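Local atomic coordinates of Pre-mRNA-splicing factor SAD1 (Saccharomyces cerevisiae, PDB entry 4MSX), a protein that promotes the assembly of newly made U4 snRNA into the U4/U6 snRNP and is required for pre-mRNA splicing, although its deubiquitinase fold is catalytically inactive. Residues A[198-203]-A[440-445]; A[369-374]-A[409-414]; A[375-380]-A[474-479]. One frame throughout, in Å; residues are numbered along the deposited sequence.

The three contacts lie within the ubiquitin-specific-protease fold and meet on one mixed sheet, away from the zinc site of Cys-94, Cys-97, His-113 and His-119. Interaction 3 pairs two strands of that sheet, interaction 1 lays helix 189-203 against it, and interaction 2 ties the loop before strand 374-379 to strand 409-421. The centres of interactions 1 and 3, like those of 2 and 3, are about 11 Å apart, and those of 1 and 2 about 17 Å. Leu-201 CD2 packs 4.1 Å from Val-477 CG2, joining 1 to 3. Arg-412 O lies 2.8 Å from Glu-479 N, a probable hydrogen bond joining 2 to 3.

Interaction 1 (A[198-203]-A[440-445]); sequences VLLLIS and WITQLY
Leu-200 meets Thr-442 and Leu-444 where the last turns of helix 189-203 pack on strand 438-446 in the protease-like domain. The earlier Val-198 and Leu-199 serve other neighbours, the first touching helix 266-280 and the second helix 222-234. Leu-200 points at the strand and divides its surface between two residues: CD1 lies against Thr-442, 4.0 Å from its CB, while CB rests 4.0 Å from Leu-444 CD1. The same Leu-444 methyl also touches Leu-200 CD2, and the two leucine side chains cross at about a right angle. On Thr-442, with OG1 beside the backbone N (chi1 -53°), CG2 stands anti to it, which sets this methyl beside CB and CD1 of Leu-200. Leu-201 adds a looser touch through CD2, 4.4 Å from Thr-442 CG2 and 4.5 Å from Leu-444 CD2. Further on, Ile-202 turns to helix 266-280, and in the conformer described Ser-203 OG donates to Leu-199 O at 2.8 Å. That carbonyl also accepts from Ser-203 N, the two donors reaching it from opposite faces of its plane. The short segments run at 18° with their axes 9.2 Å apart, a nearly parallel helix-on-sheet packing. With all four touching residues buried and meeting through carbon, cohesion here probably rests on dispersion and exclusion of water rather than on directional bonds.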
loop_
_atom_site.group_PDB
_atom_site.type_symbol
_atom_site.label_atom_id
_atom_site.label_comp_id
_atom_site.label_asym_id
_atom_site.label_seq_id
_atom_site.Cartn_x
_atom_site.Cartn_y
_atom_site.Cartn_z
ATOM N N VAL A 198 -0.560 -0.390 4.505
ATOM C CA VAL A 198 0.812 -0.790 4.222
ATOM C C VAL A 198 1.163 -0.567 2.712
ATOM O O VAL A 198 2.269 -0.083 2.359
ATOM C CB VAL A 198 1.027 -2.278 4.604
ATOM C CG1 VAL A 198 2.370 -2.811 4.096
ATOM C CG2 VAL A 198 0.960 -2.442 6.189
ATOM N N LEU A 199 0.237 -0.929 1.819
ATOM C CA LEU A 199 0.524 -0.696 0.398
ATOM C C LEU A 199 0.704 0.793 0.088
ATOM O O LEU A 199 1.542 1.163 -0.764
ATOM C CB LEU A 199 -0.604 -1.262 -0.482
ATOM C CG LEU A 199 -0.641 -2.813 -0.439
ATOM C CD1 LEU A 199 -1.924 -3.281 -1.148
ATOM C CD2 LEU A 199 0.621 -3.440 -1.100
ATOM N N LEU A 200 -0.105 1.644 0.705
ATOM C CA LEU A 200 0.080 3.084 0.530
ATOM C C LEU A 200 1.464 3.545 1.078
ATOM O O LEU A 200 2.188 4.333 0.427
ATOM C CB LEU A 200 -1.044 3.859 1.262
ATOM C CG LEU A 200 -2.409 3.801 0.534
ATOM C CD1 LEU A 200 -3.540 4.300 1.457
ATOM C CD2 LEU A 200 -2.389 4.601 -0.822
ATOM N N LEU A 201 1.841 3.042 2.254
ATOM C CA LEU A 201 3.126 3.462 2.857
ATOM C C LEU A 201 4.254 3.120 1.926
ATOM O O LEU A 201 5.111 3.967 1.590
ATOM C CB LEU A 201 3.434 2.739 4.187
ATOM C CG LEU A 201 2.559 3.088 5.371
ATOM C CD1 LEU A 201 3.150 2.552 6.705
ATOM C CD2 LEU A 201 2.368 4.560 5.445
ATOM N N ILE A 202 4.292 1.885 1.472
ATOM C CA ILE A 202 5.424 1.501 0.666
ATOM C C ILE A 202 5.370 2.160 -0.730
ATOM O O ILE A 202 6.417 2.515 -1.282
ATOM C CB ILE A 202 5.588 -0.006 0.594
ATOM C CG1 ILE A 202 7.008 -0.328 0.113
ATOM C CG2 ILE A 202 4.493 -0.649 -0.270
ATOM C CD1 ILE A 202 7.282 -1.826 -0.012
ATOM N N SER A 203 4.174 2.381 -1.281
ATOM C CA SER A 203 4.039 3.045 -2.578
ATOM C C SER A 203 4.416 4.526 -2.537
ATOM O O SER A 203 4.629 5.143 -3.588
ATOM C CB SER A 203 2.600 2.910 -3.087
ATOM O OG SER A 203 2.342 1.565 -3.414
ATOM N N TRP A 440 -8.287 0.901 10.449
ATOM C CA TRP A 440 -6.989 1.583 10.192
ATOM C C TRP A 440 -7.200 2.594 9.084
ATOM O O TRP A 440 -7.806 2.280 8.044
ATOM C CB TRP A 440 -5.931 0.527 9.771
ATOM C CG TRP A 440 -5.737 -0.539 10.826
ATOM C CD1 TRP A 440 -6.214 -1.843 10.836
ATOM C CD2 TRP A 440 -5.008 -0.359 12.042
ATOM N NE1 TRP A 440 -5.807 -2.462 12.005
ATOM C CE2 TRP A 440 -5.090 -1.559 12.769
ATOM C CE3 TRP A 440 -4.302 0.733 12.581
ATOM C CZ2 TRP A 440 -4.480 -1.725 14.008
ATOM C CZ3 TRP A 440 -3.677 0.581 13.804
ATOM C CH2 TRP A 440 -3.775 -0.646 14.522
ATOM N N ILE A 441 -6.701 3.804 9.284
ATOM C CA ILE A 441 -6.793 4.781 8.202
ATOM C C ILE A 441 -5.423 5.410 8.005
ATOM O O ILE A 441 -4.554 5.350 8.876
ATOM C CB ILE A 441 -7.844 5.846 8.486
ATOM C CG1 ILE A 441 -7.409 6.682 9.679
ATOM C CG2 ILE A 441 -9.247 5.187 8.765
ATOM C CD1 ILE A 441 -8.380 7.803 10.000
ATOM N N THR A 442 -5.210 5.955 6.814
ATOM C CA THR A 442 -3.833 6.326 6.423
ATOM C C THR A 442 -3.844 7.771 6.007
ATOM O O THR A 442 -4.668 8.169 5.190
ATOM C CB THR A 442 -3.354 5.443 5.239
ATOM O OG1 THR A 442 -3.544 4.075 5.609
ATOM C CG2 THR A 442 -1.841 5.681 4.871
ATOM N N GLN A 443 -2.922 8.564 6.568
ATOM C CA GLN A 443 -2.786 9.955 6.169
ATOM C C GLN A 443 -1.457 10.105 5.468
ATOM O O GLN A 443 -0.433 9.612 5.976
ATOM C CB GLN A 443 -2.767 10.852 7.428
ATOM C CG GLN A 443 -4.080 10.701 8.182
ATOM C CD GLN A 443 -4.079 11.355 9.566
ATOM O OE1 GLN A 443 -3.020 11.529 10.202
ATOM N NE2 GLN A 443 -5.288 11.675 10.059
ATOM N N LEU A 444 -1.454 10.781 4.323
ATOM C CA LEU A 444 -0.232 10.859 3.535
ATOM C C LEU A 444 0.049 12.282 3.128
ATOM O O LEU A 444 -0.865 13.005 2.746
ATOM C CB LEU A 444 -0.396 10.071 2.195
ATOM C CG LEU A 444 -0.677 8.567 2.444
ATOM C CD1 LEU A 444 -0.994 7.850 1.097
ATOM C CD2 LEU A 444 0.540 7.911 3.095
ATOM N N TYR A 445 1.326 12.616 3.080
ATOM C CA TYR A 445 1.723 14.017 2.830
ATOM C C TYR A 445 2.113 14.187 1.390
ATOM O O TYR A 445 2.895 13.398 0.868
ATOM C CB TYR A 445 2.918 14.406 3.699
ATOM C CG TYR A 445 3.239 15.921 3.574
ATOM C CD1 TYR A 445 2.328 16.878 4.010
ATOM C CD2 TYR A 445 4.428 16.354 3.019
ATOM C CE1 TYR A 445 2.614 18.269 3.905
ATOM C CE2 TYR A 445 4.729 17.753 2.920
ATOM C CZ TYR A 445 3.802 18.672 3.372
ATOM O OH TYR A 445 4.060 20.010 3.265
#

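Interaction 2 (A[369-374]-A[409-414]); sequences TRLPQF and VKYRLK
The ring of Tyr-411 reaches across to Leu-371, Pro-372 and Gln-373, and it is the edge bearing the hydroxyl that makes the polar contact. Pro-372 O sits at this edge, in the plane of the ring, whereas Leu-371 CD2 and Gln-373 O approach obliquely, with Gln-373 O 4.1 Å from Tyr-411 CE2. Within the protease-like domain this is a bridge between a strand and a loop: Tyr-411 belongs to strand 409-421 of the large mixed sheet, and its partners form the connection from strand 365-370 of the separate three-stranded antiparallel sheet to strand 374-379. Tyr-411 CG lies beside the backbone N, anti to the carbonyl carbon (chi1 -83°), which sends the ring toward the connection and carries OH up to the carbonyl of Pro-372 and alongside CB of Leu-371. Leu-371 CB is 3.4 Å from Tyr-411 OH, and Pro-372 CD, whose ring crosses the tyrosine at about a right angle, is 3.9 Å from the same Tyr-411 OH. Farther out, Leu-371 and Val-409 slide past each other in opposite directions, with CD1 of the leucine 3.7 Å from CG2 of the valine. Strand 472-480 lies close by: Lys-480 NZ hydrogen-bonds to Leu-371 O, and the lysine side chain also touches Tyr-411 and Val-409. The buried tyrosine hydroxyl is thus satisfied by the main chain of the loop, and the bond holds the hydroxyl end of the ring in position against the loop and limits its swing about chi1. Tyr-411 OH donates to Pro-372 O at 2.7 Å, with a C=O...O angle of 147° and the donor tilted 18° from the carbonyl plane.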
loop_
_atom_site.group_PDB
_atom_site.type_symbol
_atom_site.label_atom_id
_atom_site.label_comp_id
_atom_site.label_asym_id
_atom_site.label_seq_id
_atom_site.Cartn_x
_atom_site.Cartn_y
_atom_site.Cartn_z
ATOM N N THR A 369 22.531 3.962 15.485
ATOM C CA THR A 369 23.797 4.109 14.757
ATOM C C THR A 369 23.629 4.064 13.236
ATOM O O THR A 369 24.576 4.332 12.513
ATOM C CB THR A 369 24.779 3.025 15.115
ATOM O OG1 THR A 369 24.131 1.745 14.952
ATOM C CG2 THR A 369 25.258 3.195 16.567
ATOM N N ARG A 370 22.463 3.665 12.731
ATOM C CA ARG A 370 22.181 3.925 11.313
ATOM C C ARG A 370 20.825 4.569 11.212
ATOM O O ARG A 370 19.796 4.000 11.629
ATOM C CB ARG A 370 22.265 2.676 10.440
ATOM C CG ARG A 370 22.047 3.011 8.899
ATOM C CD ARG A 370 22.181 1.773 8.025
ATOM N NE ARG A 370 22.429 2.186 6.639
ATOM C CZ ARG A 370 21.503 2.358 5.708
ATOM N NH1 ARG A 370 20.216 2.082 5.971
ATOM N NH2 ARG A 370 21.879 2.776 4.487
ATOM N N LEU A 371 20.821 5.775 10.694
ATOM C CA LEU A 371 19.590 6.516 10.535
ATOM C C LEU A 371 19.231 6.436 9.055
ATOM O O LEU A 371 19.952 6.941 8.217
ATOM C CB LEU A 371 19.756 7.962 10.999
ATOM C CG LEU A 371 19.709 8.136 12.525
ATOM C CD1 LEU A 371 20.091 9.538 12.922
ATOM C CD2 LEU A 371 18.331 7.810 13.044
ATOM N N PRO A 372 18.134 5.734 8.728
ATOM C CA PRO A 372 17.784 5.507 7.321
ATOM C C PRO A 372 17.148 6.718 6.678
ATOM O O PRO A 372 16.666 7.585 7.391
ATOM C CB PRO A 372 16.746 4.334 7.391
ATOM C CG PRO A 372 16.116 4.455 8.750
ATOM C CD PRO A 372 17.222 5.054 9.679
ATOM N N GLN A 373 17.098 6.760 5.340
ATOM C CA GLN A 373 16.342 7.797 4.659
ATOM C C GLN A 373 14.860 7.770 5.146
ATOM O O GLN A 373 14.224 8.824 5.286
ATOM C CB GLN A 373 16.349 7.551 3.127
ATOM C CG GLN A 373 15.613 8.615 2.387
ATOM C CD GLN A 373 16.435 9.937 2.368
ATOM O OE1 GLN A 373 17.601 9.975 2.827
ATOM N NE2 GLN A 373 15.825 11.016 1.877
ATOM N N PHE A 374 14.295 6.573 5.343
ATOM C CA PHE A 374 12.900 6.468 5.852
ATOM C C PHE A 374 12.931 5.754 7.188
ATOM O O PHE A 374 13.285 4.575 7.241
ATOM C CB PHE A 374 12.004 5.675 4.855
ATOM C CG PHE A 374 11.883 6.345 3.548
ATOM C CD1 PHE A 374 10.982 7.369 3.373
ATOM C CD2 PHE A 374 12.771 6.022 2.505
ATOM C CE1 PHE A 374 10.872 8.018 2.121
ATOM C CE2 PHE A 374 12.715 6.693 1.259
ATOM C CZ PHE A 374 11.775 7.698 1.075
ATOM N N VAL A 409 20.320 15.105 13.016
ATOM C CA VAL A 409 19.759 14.680 11.724
ATOM C C VAL A 409 18.299 15.090 11.727
ATOM O O VAL A 409 17.578 14.762 12.659
ATOM C CB VAL A 409 19.909 13.178 11.547
ATOM C CG1 VAL A 409 19.276 12.714 10.225
ATOM C CG2 VAL A 409 21.397 12.794 11.622
ATOM N N LYS A 410 17.860 15.847 10.732
ATOM C CA LYS A 410 16.484 16.310 10.712
ATOM C C LYS A 410 15.601 15.361 9.865
ATOM O O LYS A 410 16.039 14.890 8.809
ATOM C CB LYS A 410 16.400 17.679 10.079
ATOM C CG LYS A 410 16.897 18.811 11.021
ATOM C CD LYS A 410 17.041 20.145 10.274
ATOM C CE LYS A 410 17.896 21.158 11.084
ATOM N NZ LYS A 410 19.324 20.716 11.335
ATOM N N TYR A 411 14.356 15.186 10.306
ATOM C CA TYR A 411 13.359 14.350 9.598
ATOM C C TYR A 411 12.052 15.126 9.467
ATOM O O TYR A 411 11.726 15.944 10.339
ATOM C CB TYR A 411 13.072 13.098 10.467
ATOM C CG TYR A 411 14.090 12.016 10.276
ATOM C CD1 TYR A 411 15.240 11.946 11.081
ATOM C CD2 TYR A 411 13.900 11.044 9.297
ATOM C CE1 TYR A 411 16.170 10.943 10.889
ATOM C CE2 TYR A 411 14.813 10.045 9.107
ATOM C CZ TYR A 411 15.932 9.980 9.907
ATOM O OH TYR A 411 16.824 8.972 9.681
ATOM N N ARG A 412 11.264 14.831 8.423
ATOM C CA ARG A 412 9.940 15.414 8.304
ATOM C C ARG A 412 8.913 14.262 8.155
ATOM O O ARG A 412 9.218 13.295 7.468
ATOM C CB ARG A 412 9.871 16.284 7.041
ATOM C CG ARG A 412 10.650 17.601 7.270
ATOM C CD ARG A 412 10.262 18.734 6.341
ATOM N NE ARG A 412 11.028 19.934 6.693
ATOM C CZ ARG A 412 10.910 21.120 6.099
ATOM N NH1 ARG A 412 10.045 21.293 5.103
ATOM N NH2 ARG A 412 11.662 22.139 6.507
ATOM N N LEU A 413 7.749 14.430 8.756
ATOM C CA LEU A 413 6.708 13.382 8.761
ATOM C C LEU A 413 6.091 13.292 7.373
ATOM O O LEU A 413 5.711 14.312 6.813
ATOM C CB LEU A 413 5.636 13.747 9.772
ATOM C CG LEU A 413 4.515 12.711 9.904
ATOM C CD1 LEU A 413 5.061 11.355 10.479
ATOM C CD2 LEU A 413 3.448 13.306 10.818
ATOM N N LYS A 414 5.951 12.077 6.842
ATOM C CA LYS A 414 5.424 11.861 5.493
ATOM C C LYS A 414 4.166 10.983 5.489
ATOM O O LYS A 414 3.351 11.076 4.584
ATOM C CB LYS A 414 6.484 11.175 4.612
ATOM C CG LYS A 414 7.741 12.054 4.296
ATOM C CD LYS A 414 7.436 13.183 3.280
ATOM C CE LYS A 414 6.941 12.625 1.920
ATOM N NZ LYS A 414 7.919 11.730 1.220
#

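Interaction 3 (A[375-380]-A[474-479]); sequences LIFHFN and FIQVWE
Ile-376 and Ile-475 lie side by side, CG2 to CG2 at 4.0 Å in the conformer described, on the sheet face they share with Val-477 and His-378. On the other face, the Phe-377 ring crosses Trp-478 obliquely: the centroids of the Phe-377 ring and the five-membered ring of Trp-478 are 4.8 Å apart, planes at 53°, and Phe-377 CE2 lies over one face of the indole. Phe-379 crosses Gln-476, its ring nearly perpendicular to the amide, with CZ 3.6 Å from OE1. At the far end His-378 turns an edge to the face of Phe-474 in an offset edge-to-face pair; its CG is anti to the backbone N (chi1 157°), reaching back over that ring, while ND1 bonds to Thr-324. These side chains flank an antiparallel ladder inside the mixed sheet of the ubiquitin-specific-protease fold, with strand 472-480 lying between strands 374-379 and 409-421. Leu-375 with Trp-478 and Phe-377 with Gln-476 are hydrogen-bonded pairs; Phe-379 N adds a bond to Phe-474 O at 2.8 Å. Phe-474 and Ile-475 both face Val-417, a classic beta bulge. Trp-478 NE1 donates to Gln-476 OE1 at 2.9 Å from above the amide plane. Exchanging Trp-478 for an alanine removes the indole, and is likely to leave Gln-476 OE1 without this donor and Phe-377 without its aromatic partner. Gln-476 NE2 hydrogen-bonds to Asn-416 OD1.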
loop_
_atom_site.group_PDB
_atom_site.type_symbol
_atom_site.label_atom_id
_atom_site.label_comp_id
_atom_site.label_asym_id
_atom_site.label_seq_id
_atom_site.Cartn_x
_atom_site.Cartn_y
_atom_site.Cartn_z
ATOM N N LEU A 375 12.584 6.482 8.244
ATOM C CA LEU A 375 12.587 5.978 9.627
ATOM C C LEU A 375 11.133 5.744 9.988
ATOM O O LEU A 375 10.308 6.674 9.947
ATOM C CB LEU A 375 13.233 7.062 10.531
ATOM C CG LEU A 375 13.404 6.760 12.026
ATOM C CD1 LEU A 375 14.159 5.432 12.229
ATOM C CD2 LEU A 375 14.155 7.946 12.701
ATOM N N ILE A 376 10.810 4.484 10.286
ATOM C CA ILE A 376 9.429 4.080 10.539
ATOM C C ILE A 376 9.272 3.765 12.021
ATOM O O ILE A 376 9.989 2.891 12.557
ATOM C CB ILE A 376 9.102 2.807 9.713
ATOM C CG1 ILE A 376 9.441 3.042 8.247
ATOM C CG2 ILE A 376 7.585 2.426 9.918
ATOM C CD1 ILE A 376 9.274 1.746 7.334
ATOM N N PHE A 377 8.356 4.471 12.672
ATOM C CA PHE A 377 8.115 4.248 14.098
ATOM C C PHE A 377 6.825 3.482 14.260
ATOM O O PHE A 377 5.868 3.698 13.519
ATOM C CB PHE A 377 7.864 5.566 14.826
ATOM C CG PHE A 377 9.066 6.496 14.846
ATOM C CD1 PHE A 377 10.343 5.992 15.041
ATOM C CD2 PHE A 377 8.888 7.861 14.697
ATOM C CE1 PHE A 377 11.462 6.850 15.100
ATOM C CE2 PHE A 377 10.012 8.743 14.730
ATOM C CZ PHE A 377 11.276 8.233 14.910
ATOM N N HIS A 378 6.786 2.686 15.303
ATOM C CA HIS A 378 5.536 2.025 15.730
ATOM C C HIS A 378 5.297 2.435 17.197
ATOM O O HIS A 378 6.215 2.328 18.019
ATOM C CB HIS A 378 5.755 0.521 15.667
ATOM C CG HIS A 378 4.827 -0.289 16.542
ATOM N ND1 HIS A 378 5.298 -1.211 17.454
ATOM C CD2 HIS A 378 3.472 -0.360 16.588
ATOM C CE1 HIS A 378 4.266 -1.799 18.052
ATOM N NE2 HIS A 378 3.151 -1.336 17.513
ATOM N N PHE A 379 4.087 2.871 17.519
ATOM C CA PHE A 379 3.748 3.228 18.931
ATOM C C PHE A 379 3.084 2.033 19.542
ATOM O O PHE A 379 2.084 1.550 19.019
ATOM C CB PHE A 379 2.873 4.461 18.951
ATOM C CG PHE A 379 3.586 5.644 18.334
ATOM C CD1 PHE A 379 4.486 6.407 19.092
ATOM C CD2 PHE A 379 3.461 5.914 16.985
ATOM C CE1 PHE A 379 5.206 7.470 18.488
ATOM C CE2 PHE A 379 4.181 6.951 16.367
ATOM C CZ PHE A 379 5.044 7.731 17.122
ATOM N N ASN A 380 3.633 1.537 20.648
ATOM C CA ASN A 380 3.216 0.202 21.095
ATOM C C ASN A 380 1.885 0.286 21.843
ATOM O O ASN A 380 1.866 0.295 23.066
ATOM C CB ASN A 380 4.283 -0.393 21.990
ATOM C CG ASN A 380 4.009 -1.861 22.294
ATOM O OD1 ASN A 380 3.151 -2.479 21.648
ATOM N ND2 ASN A 380 4.722 -2.420 23.260
ATOM N N PHE A 474 -0.385 5.097 15.148
ATOM C CA PHE A 474 0.111 3.734 15.373
ATOM C C PHE A 474 1.460 3.528 14.662
ATOM O O PHE A 474 2.388 2.968 15.240
ATOM C CB PHE A 474 -0.918 2.724 14.813
ATOM C CG PHE A 474 -0.531 1.279 15.008
ATOM C CD1 PHE A 474 -0.459 0.724 16.285
ATOM C CD2 PHE A 474 -0.300 0.454 13.899
ATOM C CE1 PHE A 474 -0.115 -0.610 16.468
ATOM C CE2 PHE A 474 0.044 -0.894 14.082
ATOM C CZ PHE A 474 0.125 -1.435 15.342
ATOM N N ILE A 475 1.542 3.914 13.376
ATOM C CA ILE A 475 2.781 3.852 12.629
ATOM C C ILE A 475 3.026 5.175 11.914
ATOM O O ILE A 475 2.095 5.778 11.388
ATOM C CB ILE A 475 2.692 2.744 11.495
ATOM C CG1 ILE A 475 3.017 1.378 12.072
ATOM C CG2 ILE A 475 3.655 3.067 10.334
ATOM C CD1 ILE A 475 2.590 0.265 11.106
ATOM N N GLN A 476 4.272 5.604 11.866
ATOM C CA GLN A 476 4.607 6.821 11.116
ATOM C C GLN A 476 5.803 6.578 10.265
ATOM O O GLN A 476 6.690 5.821 10.643
ATOM C CB GLN A 476 5.003 8.021 12.063
ATOM C CG GLN A 476 3.780 8.506 12.841
ATOM C CD GLN A 476 4.132 9.627 13.807
ATOM O OE1 GLN A 476 5.310 9.771 14.223
ATOM N NE2 GLN A 476 3.136 10.451 14.123
ATOM N N VAL A 477 5.870 7.320 9.159
ATOM C CA VAL A 477 7.053 7.225 8.299
ATOM C C VAL A 477 7.628 8.642 8.256
ATOM O O VAL A 477 6.903 9.570 7.944
ATOM C CB VAL A 477 6.725 6.806 6.848
ATOM C CG1 VAL A 477 7.994 6.851 5.957
ATOM C CG2 VAL A 477 6.116 5.360 6.807
ATOM N N TRP A 478 8.891 8.761 8.637
ATOM C CA TRP A 478 9.611 10.064 8.644
ATOM C C TRP A 478 10.700 10.005 7.594
ATOM O O TRP A 478 11.359 8.954 7.435
ATOM C CB TRP A 478 10.249 10.294 10.021
ATOM C CG TRP A 478 9.237 10.558 11.089
ATOM C CD1 TRP A 478 8.462 9.614 11.729
ATOM C CD2 TRP A 478 8.838 11.832 11.625
ATOM N NE1 TRP A 478 7.630 10.233 12.630
ATOM C CE2 TRP A 478 7.866 11.585 12.610
ATOM C CE3 TRP A 478 9.267 13.170 11.412
ATOM C CZ2 TRP A 478 7.256 12.621 13.358
ATOM C CZ3 TRP A 478 8.671 14.186 12.156
ATOM C CH2 TRP A 478 7.675 13.903 13.109
ATOM N N GLU A 479 10.930 11.126 6.887
ATOM C CA GLU A 479 11.896 11.117 5.812
ATOM C C GLU A 479 13.038 12.117 6.140
ATOM O O GLU A 479 12.781 13.251 6.572
ATOM C CB GLU A 479 11.264 11.561 4.483
ATOM C CG GLU A 479 12.287 11.562 3.351
ATOM C CD GLU A 479 11.673 11.780 1.950
ATOM O OE1 GLU A 479 10.549 12.357 1.847
ATOM O OE2 GLU A 479 12.334 11.366 0.960
#